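Uncharacterized protein (Borrelia turicatae, PDB 5VJ4) is of unknown function but is a putative surface protein, probably lipid-binding, whose gene is differentially regulated in the tick-mammal transmission cycle of relapsing fever spirochetes. Local coordinates at residues V214-P219 and I284-K289; A218-K223 and Y277-I282. One frame throughout, in Å; residues are numbered along the deposited sequence.

Contact 1 of 2, residues V214-P219 and I284-K289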
loop_
_atom_site.group_PDB
_atom_site.type_symbol
_atom_site.label_atom_id
_atom_site.label_comp_id
_atom_site.label_asym_id
_atom_site.label_seq_id
_atom_site.Cartn_x
_atom_site.Cartn_y
_atom_site.Cartn_z
ATOM N N VAL A 214 -15.271 -7.493 -11.607
ATOM C CA VAL A 214 -16.080 -7.301 -10.428
ATOM C C VAL A 214 -16.443 -8.646 -9.770
ATOM O O VAL A 214 -16.645 -8.712 -8.567
ATOM C CB VAL A 214 -17.295 -6.407 -10.762
ATOM C CG1 VAL A 214 -18.463 -7.197 -11.351
ATOM C CG2 VAL A 214 -17.717 -5.631 -9.552
ATOM N N VAL A 215 -16.512 -9.720 -10.551
ATOM C CA VAL A 215 -16.871 -11.014 -9.967
ATOM C C VAL A 215 -15.701 -11.704 -9.271
ATOM O O VAL A 215 -15.917 -12.670 -8.555
ATOM C CB VAL A 215 -17.542 -11.992 -10.948
ATOM C CG1 VAL A 215 -18.961 -11.531 -11.295
ATOM C CG2 VAL A 215 -16.667 -12.207 -12.164
ATOM N N TYR A 216 -14.482 -11.209 -9.476
ATOM C CA TYR A 216 -13.337 -11.665 -8.717
ATOM C C TYR A 216 -13.598 -11.644 -7.208
ATOM O O TYR A 216 -12.916 -12.351 -6.449
ATOM C CB TYR A 216 -12.079 -10.826 -9.004
ATOM C CG TYR A 216 -11.500 -10.909 -10.408
ATOM C CD1 TYR A 216 -11.671 -12.044 -11.211
ATOM C CD2 TYR A 216 -10.735 -9.863 -10.923
ATOM C CE1 TYR A 216 -11.107 -12.118 -12.476
ATOM C CE2 TYR A 216 -10.179 -9.924 -12.202
ATOM C CZ TYR A 216 -10.380 -11.042 -12.972
ATOM O OH TYR A 216 -9.852 -11.098 -14.228
ATOM N N TYR A 217 -14.575 -10.840 -6.778
ATOM C CA TYR A 217 -14.744 -10.558 -5.352
ATOM C C TYR A 217 -15.757 -11.483 -4.692
ATOM O O TYR A 217 -15.769 -11.609 -3.475
ATOM C CB TYR A 217 -15.019 -9.047 -5.100
ATOM C CG TYR A 217 -13.737 -8.220 -5.184
ATOM C CD1 TYR A 217 -13.308 -7.696 -6.399
ATOM C CD2 TYR A 217 -12.922 -8.012 -4.057
ATOM C CE1 TYR A 217 -12.114 -6.977 -6.497
ATOM C CE2 TYR A 217 -11.714 -7.305 -4.148
ATOM C CZ TYR A 217 -11.312 -6.790 -5.373
ATOM O OH TYR A 217 -10.129 -6.076 -5.487
ATOM N N ALA A 218 -16.598 -12.138 -5.493
ATOM C CA ALA A 218 -17.614 -13.041 -4.956
ATOM C C ALA A 218 -17.000 -14.166 -4.093
ATOM O O ALA A 218 -17.365 -14.279 -2.907
ATOM C CB ALA A 218 -18.483 -13.577 -6.055
ATOM N N PRO A 219 -16.021 -14.947 -4.646
ATOM C CA PRO A 219 -15.295 -15.888 -3.820
ATOM C C PRO A 219 -14.766 -15.277 -2.527
ATOM O O PRO A 219 -14.805 -15.937 -1.473
ATOM C CB PRO A 219 -14.096 -16.232 -4.685
ATOM C CG PRO A 219 -14.596 -16.132 -6.062
ATOM C CD PRO A 219 -15.462 -14.933 -6.011
ATOM N N ILE A 284 -5.140 -7.211 -11.195
ATOM C CA ILE A 284 -4.406 -6.566 -12.265
ATOM C C ILE A 284 -3.702 -7.616 -13.113
ATOM O O ILE A 284 -3.817 -7.596 -14.328
ATOM C CB ILE A 284 -3.408 -5.565 -11.711
ATOM C CG1 ILE A 284 -4.142 -4.305 -11.264
ATOM C CG2 ILE A 284 -2.347 -5.255 -12.751
ATOM C CD1 ILE A 284 -3.534 -3.601 -10.058
ATOM N N TYR A 285 -3.008 -8.541 -12.447
ATOM C CA TYR A 285 -2.275 -9.578 -13.122
ATOM C C TYR A 285 -3.190 -10.362 -14.055
ATOM O O TYR A 285 -2.817 -10.691 -15.177
ATOM C CB TYR A 285 -1.659 -10.536 -12.117
ATOM C CG TYR A 285 -0.997 -11.721 -12.780
ATOM C CD1 TYR A 285 0.250 -11.591 -13.387
ATOM C CD2 TYR A 285 -1.640 -12.957 -12.835
ATOM C CE1 TYR A 285 0.854 -12.661 -14.019
ATOM C CE2 TYR A 285 -1.065 -14.028 -13.474
ATOM C CZ TYR A 285 0.185 -13.873 -14.055
ATOM O OH TYR A 285 0.776 -14.942 -14.664
ATOM N N ARG A 286 -4.378 -10.671 -13.576
ATOM C CA ARG A 286 -5.311 -11.461 -14.350
ATOM C C ARG A 286 -5.735 -10.766 -15.617
ATOM O O ARG A 286 -5.907 -11.425 -16.638
ATOM C CB ARG A 286 -6.546 -11.787 -13.547
ATOM C CG ARG A 286 -6.308 -12.769 -12.450
ATOM C CD ARG A 286 -7.611 -13.050 -11.765
ATOM N NE ARG A 286 -7.419 -14.024 -10.717
ATOM C CZ ARG A 286 -8.158 -14.118 -9.619
ATOM N NH1 ARG A 286 -9.140 -13.253 -9.376
ATOM N NH2 ARG A 286 -7.870 -15.056 -8.727
ATOM N N GLY A 287 -5.909 -9.448 -15.538
ATOM C CA GLY A 287 -6.257 -8.646 -16.698
ATOM C C GLY A 287 -5.171 -8.739 -17.749
ATOM O O GLY A 287 -5.449 -8.950 -18.933
ATOM N N VAL A 288 -3.925 -8.618 -17.312
ATOM C CA VAL A 288 -2.820 -8.661 -18.249
ATOM C C VAL A 288 -2.722 -10.035 -18.879
ATOM O O VAL A 288 -2.511 -10.159 -20.073
ATOM C CB VAL A 288 -1.499 -8.342 -17.582
ATOM C CG1 VAL A 288 -0.413 -8.341 -18.639
ATOM C CG2 VAL A 288 -1.587 -6.998 -16.873
ATOM N N LYS A 289 -2.891 -11.058 -18.055
ATOM C CA LYS A 289 -2.787 -12.409 -18.516
ATOM C C LYS A 289 -3.882 -12.647 -19.529
ATOM O O LYS A 289 -3.603 -13.205 -20.576
ATOM C CB LYS A 289 -2.908 -13.370 -17.356
ATOM C CG LYS A 289 -3.389 -14.760 -17.746
ATOM C CD LYS A 289 -3.328 -15.739 -16.576
ATOM C CE LYS A 289 -2.781 -17.094 -17.025
ATOM N NZ LYS A 289 -3.762 -18.208 -17.013
#

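Contact 2 of 2, residues A218-K223 and Y277-I282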
loop_
_atom_site.group_PDB
_atom_site.type_symbol
_atom_site.label_atom_id
_atom_site.label_comp_id
_atom_site.label_asym_id
_atom_site.label_seq_id
_atom_site.Cartn_x
_atom_site.Cartn_y
_atom_site.Cartn_z
ATOM N N ALA A 218 -16.598 -12.138 -5.493
ATOM C CA ALA A 218 -17.614 -13.041 -4.956
ATOM C C ALA A 218 -17.000 -14.166 -4.093
ATOM O O ALA A 218 -17.365 -14.279 -2.907
ATOM C CB ALA A 218 -18.483 -13.577 -6.055
ATOM N N PRO A 219 -16.021 -14.947 -4.646
ATOM C CA PRO A 219 -15.295 -15.888 -3.820
ATOM C C PRO A 219 -14.766 -15.277 -2.527
ATOM O O PRO A 219 -14.805 -15.937 -1.473
ATOM C CB PRO A 219 -14.096 -16.232 -4.685
ATOM C CG PRO A 219 -14.596 -16.132 -6.062
ATOM C CD PRO A 219 -15.462 -14.933 -6.011
ATOM N N ARG A 220 -14.279 -14.033 -2.619
ATOM C CA ARG A 220 -13.586 -13.415 -1.516
ATOM C C ARG A 220 -14.539 -13.138 -0.360
ATOM O O ARG A 220 -14.146 -13.265 0.807
ATOM C CB ARG A 220 -12.793 -12.186 -1.968
ATOM C CG ARG A 220 -11.822 -12.490 -3.107
ATOM C CD ARG A 220 -11.146 -11.234 -3.664
ATOM N NE ARG A 220 -10.061 -11.560 -4.573
ATOM C CZ ARG A 220 -9.741 -10.866 -5.663
ATOM N NH1 ARG A 220 -10.428 -9.796 -6.005
ATOM N NH2 ARG A 220 -8.735 -11.262 -6.447
ATOM N N PHE A 221 -15.792 -12.821 -0.687
ATOM C CA PHE A 221 -16.830 -12.630 0.328
ATOM C C PHE A 221 -17.311 -13.981 0.829
ATOM O O PHE A 221 -17.357 -14.208 2.040
ATOM C CB PHE A 221 -18.001 -11.843 -0.228
ATOM C CG PHE A 221 -17.777 -10.363 -0.269
ATOM C CD1 PHE A 221 -17.654 -9.632 0.889
ATOM C CD2 PHE A 221 -17.750 -9.687 -1.484
ATOM C CE1 PHE A 221 -17.466 -8.251 0.848
ATOM C CE2 PHE A 221 -17.562 -8.310 -1.537
ATOM C CZ PHE A 221 -17.416 -7.591 -0.367
ATOM N N ARG A 222 -17.643 -14.882 -0.102
ATOM C CA ARG A 222 -18.074 -16.234 0.250
ATOM C C ARG A 222 -17.175 -16.909 1.272
ATOM O O ARG A 222 -17.665 -17.604 2.172
ATOM C CB ARG A 222 -18.163 -17.113 -0.976
ATOM C CG ARG A 222 -19.578 -17.354 -1.420
ATOM C CD ARG A 222 -19.560 -18.499 -2.397
ATOM N NE ARG A 222 -19.117 -18.076 -3.722
ATOM C CZ ARG A 222 -19.884 -17.456 -4.618
ATOM N NH1 ARG A 222 -21.172 -17.145 -4.341
ATOM N NH2 ARG A 222 -19.348 -17.156 -5.803
ATOM N N LYS A 223 -15.875 -16.643 1.153
ATOM C CA LYS A 223 -14.844 -17.255 1.968
ATOM C C LYS A 223 -15.067 -17.040 3.477
ATOM O O LYS A 223 -14.567 -17.806 4.297
ATOM C CB LYS A 223 -13.460 -16.759 1.502
ATOM C CG LYS A 223 -12.244 -17.545 1.985
ATOM C CD LYS A 223 -12.233 -18.967 1.435
ATOM C CE LYS A 223 -10.847 -19.589 1.435
ATOM N NZ LYS A 223 -10.109 -19.505 2.710
ATOM N N TYR A 277 -3.690 -4.999 -0.626
ATOM C CA TYR A 277 -2.802 -4.893 -1.808
ATOM C C TYR A 277 -2.584 -6.195 -2.544
ATOM O O TYR A 277 -2.358 -6.172 -3.741
ATOM C CB TYR A 277 -1.465 -4.251 -1.503
ATOM C CG TYR A 277 -1.666 -2.860 -1.059
ATOM C CD1 TYR A 277 -1.933 -2.565 0.279
ATOM C CD2 TYR A 277 -1.670 -1.831 -1.980
ATOM C CE1 TYR A 277 -2.184 -1.270 0.685
ATOM C CE2 TYR A 277 -1.927 -0.543 -1.589
ATOM C CZ TYR A 277 -2.192 -0.267 -0.260
ATOM O OH TYR A 277 -2.446 1.024 0.141
ATOM N N VAL A 278 -2.667 -7.317 -1.836
ATOM C CA VAL A 278 -2.419 -8.560 -2.477
ATOM C C VAL A 278 -3.521 -8.824 -3.484
ATOM O O VAL A 278 -3.233 -9.150 -4.625
ATOM C CB VAL A 278 -2.296 -9.730 -1.501
ATOM C CG1 VAL A 278 -2.365 -11.057 -2.261
ATOM C CG2 VAL A 278 -0.976 -9.654 -0.781
ATOM N N VAL A 279 -4.776 -8.684 -3.082
ATOM C CA VAL A 279 -5.857 -9.013 -4.020
ATOM C C VAL A 279 -5.880 -8.077 -5.221
ATOM O O VAL A 279 -6.130 -8.503 -6.328
ATOM C CB VAL A 279 -7.242 -9.117 -3.379
ATOM C CG1 VAL A 279 -7.226 -10.193 -2.319
ATOM C CG2 VAL A 279 -7.702 -7.813 -2.782
ATOM N N ARG A 280 -5.562 -6.811 -5.018
ATOM C CA ARG A 280 -5.540 -5.928 -6.149
ATOM C C ARG A 280 -4.458 -6.305 -7.172
ATOM O O ARG A 280 -4.694 -6.274 -8.366
ATOM C CB ARG A 280 -5.398 -4.509 -5.699
ATOM C CG ARG A 280 -5.623 -3.570 -6.833
ATOM C CD ARG A 280 -5.696 -2.152 -6.346
ATOM N NE ARG A 280 -5.990 -1.291 -7.492
ATOM C CZ ARG A 280 -5.061 -0.690 -8.226
ATOM N NH1 ARG A 280 -5.432 0.067 -9.237
ATOM N NH2 ARG A 280 -3.762 -0.840 -7.942
HETATM N N MSE A 281 -3.288 -6.703 -6.701
HETATM C CA MSE A 281 -2.241 -7.139 -7.614
HETATM C C MSE A 281 -2.702 -8.351 -8.362
HETATM O O MSE A 281 -2.292 -8.553 -9.479
HETATM C CB MSE A 281 -1.022 -7.480 -6.814
HETATM C CG MSE A 281 0.017 -8.105 -7.719
HETATM SE SE MSE A 281 1.389 -9.012 -6.605
HETATM C CE MSE A 281 0.585 -10.733 -6.148
ATOM N N ILE A 282 -3.579 -9.143 -7.763
ATOM C CA ILE A 282 -4.093 -10.359 -8.404
ATOM C C ILE A 282 -5.047 -10.032 -9.558
ATOM O O ILE A 282 -4.923 -10.621 -10.648
ATOM C CB ILE A 282 -4.804 -11.303 -7.385
ATOM C CG1 ILE A 282 -3.822 -11.775 -6.315
ATOM C CG2 ILE A 282 -5.434 -12.509 -8.073
ATOM C CD1 ILE A 282 -4.394 -12.789 -5.354
#

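Contact 1 of 2, residues V214-P219 and I284-K289
A cation-pi contact in this all-helical fold joins Tyr216, in the short segment that leads into helix 218-222, to Arg286 on the long helix 263-301. The two side chains run past each other in opposite directions. The CZ atom of Arg286 lies 4.7 Å from the centroid of the Tyr216 ring, 21° off the ring normal. The guanidinium is not stacked flat, because its plane stands 63° from the ring. It reaches the face through one nitrogen: NH1 of Arg286 comes to 3.4 Å from CD1 of Tyr216, toward the rim. The aliphatic part of the arginine covers the phenol end. CD of Arg286 makes a CH-pi contact 3.9 Å from the ring centroid, and CB of Arg286 lies 3.4 Å from OH of Tyr216. Arg286 is extended from CG to NE, and its charged end passes along the ring from the phenol end toward CB of Tyr216. The other guanidinium nitrogens turn to helix 243-256. There NH2 forms a salt bridge with Asp245, and NE a hydrogen bond with Thr248. Arg286 thus bridges the segment before helix 218-222 to helix 243-256, a mixed cation-pi, CH-pi and salt-bridge junction in an all-helical fold.

Contact 2 of 2, residues A218-K223 and Y277-I282
The guanidinium of Arg220 has Val279 over one face and Ile282 at its edge. Tyr217 makes a cation-pi contact from the NH1 side, near the guanidinium plane; NH1 of Arg286 lies on the side away from Val279. CB of Val279 sits over the centre of the group, 3.8 Å from CZ of Arg220. CG1 of Val279 also touches the arginine, 3.9 Å from NE of Arg220. At the edge, near the guanidinium plane, CG2 of Ile282 lies 3.9 Å from NH2 of Arg220. These touches are van der Waals packing of a flat cation on branched aliphatic groups. No hydrogen bond crosses between 218-223 and 277-282; O of Val279 is 3.8 Å from NH2 of Arg220. The arginine spans the gap because its chain is extended from CG to NE (chi2 173°, chi3 170°). The CA atoms of Arg220 and Val279 are still 9.2 Å apart. The buried charge is met by acids outside the two segments: NH2 forms a salt bridge with Asp283 and NE one with Asp245. These two acids probably limit rotation of the guanidinium. The short helix 218-222 thus packs against the long helix 263-301, with helices 145-171, 176-201 and 243-256 around them. Val279 touches Leu192 and Arg220 touches Tyr189, both of helix 176-201. Ile282 packs on Thr248 and Ile249 of helix 243-256, while Phe221 packs on helix 145-171.

Contacts 1 and 2 join neighbouring parts of the chain to the same long helix, 263-301. Their centres are about 8 Å apart. The segments overlap at Ala218 and Pro219, though the bridging is done by the arginines. The two arginines come from opposite partners: Arg286 reaches out from the long helix, and Arg220 reaches toward it. Their ends meet, with NH1 of Arg286 3.6 Å from NH2 of Arg220. Asp245 forms salt bridges with both and is shared between the two guanidinium groups. Asp283 is a second acid for Arg220. From the 214-219 segment, OH of Tyr217 packs 4.0 Å from CG2 of Val279 in contact 2. Contact 2 is buried, whereas contact 1 is partly buried.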